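Local coordinates for protein exonuclease mut-7 homolog (Aedes aegypti, PDB 7JW2) that probably trims the 3' ends of Argonaute-bound microRNAs as a magnesium-dependent 3'-5' exoribonuclease, of which this chain is the exonuclease domain, at residues A[128-140]-A[199-213]. Residues are numbered along the deposited sequence; the frame is centred on the assembly and turned at random.
Sequences LWRHVERFDSFRF and IEKQLTHIQLDPNEI
Gln-202 meets Phe-138 and Arg-139 with nearly every atom of its side chain. Its CB lies 3.8 Å from Phe-138 CE2. CG, set anti to the backbone N (chi1 169°), then comes down over one face of the Phe-138 ring, 3.6 Å from the centroid and 22° off the normal, a CH-pi contact offset toward the rim. The chain bends at chi2, carrying the amide toward the loop backbone, and the amide plane stands almost perpendicular to the ring. Arg-139 N donates to Gln-202 OE1 at 3.0 Å; the bond is nearly straight at hydrogen (167°), yet the donor sits well above the carbonyl plane. A water also donates a hydrogen bond to Gln-202 OE1 and a weak one to Ser-137 O. NE2 lies near Arg-139 O, but the angle is too poor for a hydrogen bond. In this exonuclease domain, whose family belongs to the RNase H clan, the contact joins the C-terminal part of helix 125-132 and the chain that follows it to the C-terminal part of helix 179-205 and the start of helix 210-217. A Schellman motif with Gln-207 as C-prime ends the long helix and leads into Leu-208, whose CD1 stands over the centre of the Phe-135 ring, 3.4 Å from its centroid. Val-132 CG2 packs on the Phe-138 face opposite Gln-202, while its CG1 touches Leu-203 CD2 at 3.9 Å. Leu-128 CD2 and Ile-199 CD1 meet tip to tip at 3.8 Å. Ile-213 CG2 comes obliquely to His-131 ND1 and CE1; ND1, buried here, has no polar partner in the model.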
# COMPACT_ATOMS: atom_id res chain seq x y z
N LEU A 128 8.39 -7.38 30.04
CA LEU A 128 7.16 -7.85 30.66
C LEU A 128 7.42 -9.09 31.51
O LEU A 128 6.90 -9.21 32.62
CB LEU A 128 6.10 -8.12 29.59
CG LEU A 128 4.75 -8.69 30.04
CD1 LEU A 128 3.96 -7.69 30.88
CD2 LEU A 128 3.94 -9.14 28.82
N TRP A 129 8.23 -10.02 30.98
CA TRP A 129 8.64 -11.19 31.74
C TRP A 129 9.26 -10.80 33.07
O TRP A 129 8.85 -11.29 34.13
CB TRP A 129 9.63 -11.99 30.89
CG TRP A 129 9.98 -13.35 31.39
CD1 TRP A 129 9.65 -13.93 32.59
CD2 TRP A 129 10.74 -14.33 30.68
NE1 TRP A 129 10.16 -15.20 32.66
CE2 TRP A 129 10.84 -15.47 31.50
CE3 TRP A 129 11.36 -14.34 29.42
CZ2 TRP A 129 11.53 -16.62 31.10
CZ3 TRP A 129 12.04 -15.48 29.03
CH2 TRP A 129 12.11 -16.60 29.86
N ARG A 130 10.24 -9.90 33.04
CA ARG A 130 10.92 -9.49 34.27
C ARG A 130 9.97 -8.78 35.22
O ARG A 130 10.11 -8.89 36.45
CB ARG A 130 12.12 -8.60 33.94
CG ARG A 130 13.31 -9.38 33.38
CD ARG A 130 14.30 -8.48 32.66
NE ARG A 130 14.27 -7.10 33.15
CZ ARG A 130 14.81 -6.07 32.51
NH1 ARG A 130 15.43 -6.25 31.35
NH2 ARG A 130 14.73 -4.85 33.03
N HIS A 131 8.98 -8.07 34.68
CA HIS A 131 8.05 -7.32 35.52
C HIS A 131 7.10 -8.26 36.26
O HIS A 131 6.89 -8.12 37.47
CB HIS A 131 7.26 -6.34 34.66
CG HIS A 131 6.44 -5.36 35.44
ND1 HIS A 131 5.13 -5.60 35.80
CD2 HIS A 131 6.75 -4.14 35.94
CE1 HIS A 131 4.67 -4.57 36.49
NE2 HIS A 131 5.63 -3.67 36.58
N VAL A 132 6.53 -9.23 35.56
CA VAL A 132 5.54 -10.12 36.18
C VAL A 132 6.19 -11.16 37.08
O VAL A 132 5.52 -11.66 38.00
CB VAL A 132 4.67 -10.80 35.10
CG1 VAL A 132 4.04 -9.75 34.18
CG2 VAL A 132 5.50 -11.81 34.31
N GLU A 133 7.47 -11.47 36.86
CA GLU A 133 8.22 -12.36 37.74
C GLU A 133 8.16 -11.91 39.19
O GLU A 133 8.28 -12.73 40.11
CB GLU A 133 9.69 -12.40 37.31
CG GLU A 133 10.13 -13.61 36.54
CD GLU A 133 11.64 -13.68 36.44
OE1 GLU A 133 12.18 -14.80 36.37
OE2 GLU A 133 12.29 -12.61 36.44
N ARG A 134 8.00 -10.62 39.41
CA ARG A 134 8.04 -10.04 40.74
C ARG A 134 6.73 -10.16 41.50
O ARG A 134 6.72 -9.97 42.72
CB ARG A 134 8.46 -8.58 40.63
CG ARG A 134 9.93 -8.43 40.25
CD ARG A 134 10.31 -6.99 39.96
NE ARG A 134 10.60 -6.79 38.54
CZ ARG A 134 11.66 -6.11 38.09
NH1 ARG A 134 12.52 -5.58 38.94
NH2 ARG A 134 11.84 -5.97 36.78
N PHE A 135 5.63 -10.45 40.82
CA PHE A 135 4.37 -10.73 41.51
C PHE A 135 4.43 -12.14 42.08
O PHE A 135 4.51 -13.12 41.33
CB PHE A 135 3.19 -10.57 40.56
CG PHE A 135 3.07 -9.19 39.97
CD1 PHE A 135 2.93 -8.08 40.78
CD2 PHE A 135 3.11 -9.00 38.59
CE1 PHE A 135 2.82 -6.81 40.24
CE2 PHE A 135 3.00 -7.73 38.04
CZ PHE A 135 2.86 -6.63 38.87
N ASP A 136 4.41 -12.25 43.42
CA ASP A 136 4.56 -13.55 44.06
C ASP A 136 3.47 -14.53 43.63
O ASP A 136 3.72 -15.74 43.55
CB ASP A 136 4.55 -13.39 45.58
CG ASP A 136 5.93 -13.17 46.15
OD1 ASP A 136 6.82 -14.02 45.90
OD2 ASP A 136 6.14 -12.15 46.84
N SER A 137 2.27 -14.03 43.34
CA SER A 137 1.16 -14.88 42.95
C SER A 137 1.23 -15.33 41.50
O SER A 137 0.53 -16.27 41.12
CB SER A 137 -0.16 -14.15 43.18
OG SER A 137 -0.62 -14.31 44.51
N PHE A 138 2.04 -14.67 40.67
CA PHE A 138 2.02 -14.94 39.24
C PHE A 138 2.60 -16.30 38.92
O PHE A 138 3.73 -16.62 39.32
CB PHE A 138 2.79 -13.85 38.49
CG PHE A 138 2.73 -13.99 36.99
CD1 PHE A 138 3.57 -14.87 36.32
CD2 PHE A 138 1.83 -13.23 36.25
CE1 PHE A 138 3.51 -14.99 34.95
CE2 PHE A 138 1.77 -13.35 34.87
CZ PHE A 138 2.61 -14.23 34.22
N ARG A 139 1.85 -17.10 38.17
CA ARG A 139 2.31 -18.41 37.72
C ARG A 139 2.08 -18.54 36.22
O ARG A 139 0.96 -18.37 35.73
CB ARG A 139 1.57 -19.55 38.44
CG ARG A 139 2.01 -19.81 39.87
CD ARG A 139 3.52 -19.79 40.04
NE ARG A 139 3.91 -20.12 41.41
CZ ARG A 139 3.67 -19.35 42.47
NH1 ARG A 139 3.06 -18.18 42.32
NH2 ARG A 139 4.06 -19.73 43.68
N PHE A 140 3.14 -18.86 35.48
CA PHE A 140 2.97 -19.26 34.09
C PHE A 140 2.16 -20.55 34.02
O PHE A 140 2.20 -21.36 34.96
CB PHE A 140 4.33 -19.44 33.42
CG PHE A 140 5.02 -18.14 33.09
CD1 PHE A 140 6.03 -17.65 33.91
CD2 PHE A 140 4.66 -17.42 31.96
CE1 PHE A 140 6.66 -16.45 33.61
CE2 PHE A 140 5.30 -16.23 31.66
CZ PHE A 140 6.29 -15.74 32.48
N ILE A 199 0.25 -14.26 29.13
CA ILE A 199 0.62 -13.43 30.27
C ILE A 199 -0.55 -12.55 30.68
O ILE A 199 -0.83 -12.39 31.87
CB ILE A 199 1.87 -12.60 29.95
CG1 ILE A 199 3.06 -13.55 29.74
CG2 ILE A 199 2.15 -11.62 31.08
CD1 ILE A 199 4.36 -12.86 29.42
N GLU A 200 -1.24 -11.95 29.71
CA GLU A 200 -2.44 -11.17 29.97
C GLU A 200 -3.45 -11.96 30.80
O GLU A 200 -3.98 -11.47 31.81
CB GLU A 200 -3.05 -10.74 28.63
CG GLU A 200 -4.10 -9.65 28.66
CD GLU A 200 -4.43 -9.17 27.25
OE1 GLU A 200 -4.65 -10.03 26.36
OE2 GLU A 200 -4.44 -7.94 27.01
N LYS A 201 -3.72 -13.20 30.38
CA LYS A 201 -4.71 -14.02 31.08
C LYS A 201 -4.30 -14.29 32.52
O LYS A 201 -5.14 -14.27 33.43
CB LYS A 201 -4.94 -15.33 30.32
CG LYS A 201 -5.84 -15.20 29.12
CD LYS A 201 -5.85 -16.47 28.28
CE LYS A 201 -6.78 -16.35 27.08
NZ LYS A 201 -7.02 -14.94 26.66
N GLN A 202 -3.01 -14.54 32.75
CA GLN A 202 -2.59 -14.84 34.12
C GLN A 202 -2.56 -13.59 35.00
O GLN A 202 -2.86 -13.68 36.19
CB GLN A 202 -1.23 -15.54 34.09
CG GLN A 202 -0.54 -15.68 35.44
CD GLN A 202 -1.27 -16.58 36.43
OE1 GLN A 202 -1.00 -16.52 37.62
NE2 GLN A 202 -2.19 -17.41 35.93
N LEU A 203 -2.24 -12.42 34.44
CA LEU A 203 -2.34 -11.19 35.21
C LEU A 203 -3.78 -10.92 35.64
O LEU A 203 -4.03 -10.54 36.79
CB LEU A 203 -1.80 -10.01 34.40
CG LEU A 203 -0.28 -9.95 34.28
CD1 LEU A 203 0.09 -8.89 33.23
CD2 LEU A 203 0.39 -9.68 35.61
N THR A 204 -4.73 -11.13 34.73
CA THR A 204 -6.14 -11.01 35.08
C THR A 204 -6.52 -12.02 36.16
O THR A 204 -7.29 -11.71 37.08
CB THR A 204 -7.00 -11.20 33.83
OG1 THR A 204 -6.69 -10.17 32.87
CG2 THR A 204 -8.49 -11.10 34.17
N HIS A 205 -5.94 -13.23 36.10
CA HIS A 205 -6.27 -14.27 37.07
C HIS A 205 -5.88 -13.87 38.48
O HIS A 205 -6.59 -14.19 39.44
CB HIS A 205 -5.58 -15.58 36.68
CG HIS A 205 -5.90 -16.72 37.59
ND1 HIS A 205 -7.11 -17.40 37.53
CD2 HIS A 205 -5.19 -17.31 38.57
CE1 HIS A 205 -7.11 -18.35 38.44
NE2 HIS A 205 -5.96 -18.32 39.09
N ILE A 206 -4.77 -13.15 38.64
CA ILE A 206 -4.33 -12.72 39.96
C ILE A 206 -4.78 -11.29 40.24
O ILE A 206 -4.16 -10.57 41.02
CB ILE A 206 -2.80 -12.85 40.12
CG1 ILE A 206 -2.04 -12.01 39.10
CG2 ILE A 206 -2.38 -14.31 40.02
CD1 ILE A 206 -0.55 -11.87 39.43
N GLN A 207 -5.87 -10.87 39.58
CA GLN A 207 -6.56 -9.61 39.87
C GLN A 207 -5.70 -8.38 39.60
O GLN A 207 -5.80 -7.36 40.30
CB GLN A 207 -7.09 -9.59 41.31
CG GLN A 207 -7.71 -10.89 41.77
CD GLN A 207 -8.93 -11.28 40.96
OE1 GLN A 207 -9.96 -10.61 41.01
NE2 GLN A 207 -8.82 -12.38 40.23
N LEU A 208 -4.87 -8.44 38.57
CA LEU A 208 -4.15 -7.27 38.09
C LEU A 208 -4.72 -6.86 36.74
O LEU A 208 -5.39 -7.65 36.07
CB LEU A 208 -2.65 -7.55 38.00
CG LEU A 208 -1.95 -7.79 39.35
CD1 LEU A 208 -0.46 -8.09 39.18
CD2 LEU A 208 -2.17 -6.60 40.29
N ASP A 209 -4.49 -5.60 36.36
CA ASP A 209 -4.97 -5.12 35.07
C ASP A 209 -3.81 -5.13 34.09
O ASP A 209 -2.92 -4.27 34.19
CB ASP A 209 -5.57 -3.72 35.17
CG ASP A 209 -6.05 -3.18 33.82
OD1 ASP A 209 -5.80 -3.81 32.76
OD2 ASP A 209 -6.69 -2.11 33.81
N PRO A 210 -3.79 -6.06 33.13
CA PRO A 210 -2.67 -6.08 32.18
C PRO A 210 -2.54 -4.80 31.35
O PRO A 210 -1.42 -4.43 30.99
CB PRO A 210 -2.99 -7.30 31.30
CG PRO A 210 -4.44 -7.54 31.47
CD PRO A 210 -4.79 -7.10 32.85
N ASN A 211 -3.65 -4.11 31.05
CA ASN A 211 -3.54 -2.86 30.29
C ASN A 211 -2.84 -1.78 31.10
O ASN A 211 -2.12 -0.94 30.56
CB ASN A 211 -4.92 -2.37 29.85
CG ASN A 211 -5.51 -3.20 28.75
OD1 ASN A 211 -4.78 -3.77 27.93
ND2 ASN A 211 -6.83 -3.25 28.69
N GLU A 212 -3.09 -1.75 32.41
CA GLU A 212 -2.40 -0.78 33.26
C GLU A 212 -0.90 -1.06 33.29
O GLU A 212 -0.08 -0.13 33.23
CB GLU A 212 -2.99 -0.81 34.66
CG GLU A 212 -2.71 0.41 35.49
CD GLU A 212 -3.54 0.43 36.76
OE1 GLU A 212 -4.11 -0.62 37.11
OE2 GLU A 212 -3.61 1.50 37.40
N ILE A 213 -0.53 -2.34 33.39
CA ILE A 213 0.87 -2.73 33.37
C ILE A 213 1.51 -2.42 32.02
O ILE A 213 2.62 -1.90 31.95
CB ILE A 213 0.99 -4.22 33.74
CG1 ILE A 213 0.67 -4.41 35.24
CG2 ILE A 213 2.36 -4.75 33.41
CD1 ILE A 213 0.13 -5.78 35.58
O HOH W 1 -2.05 -17.92 39.76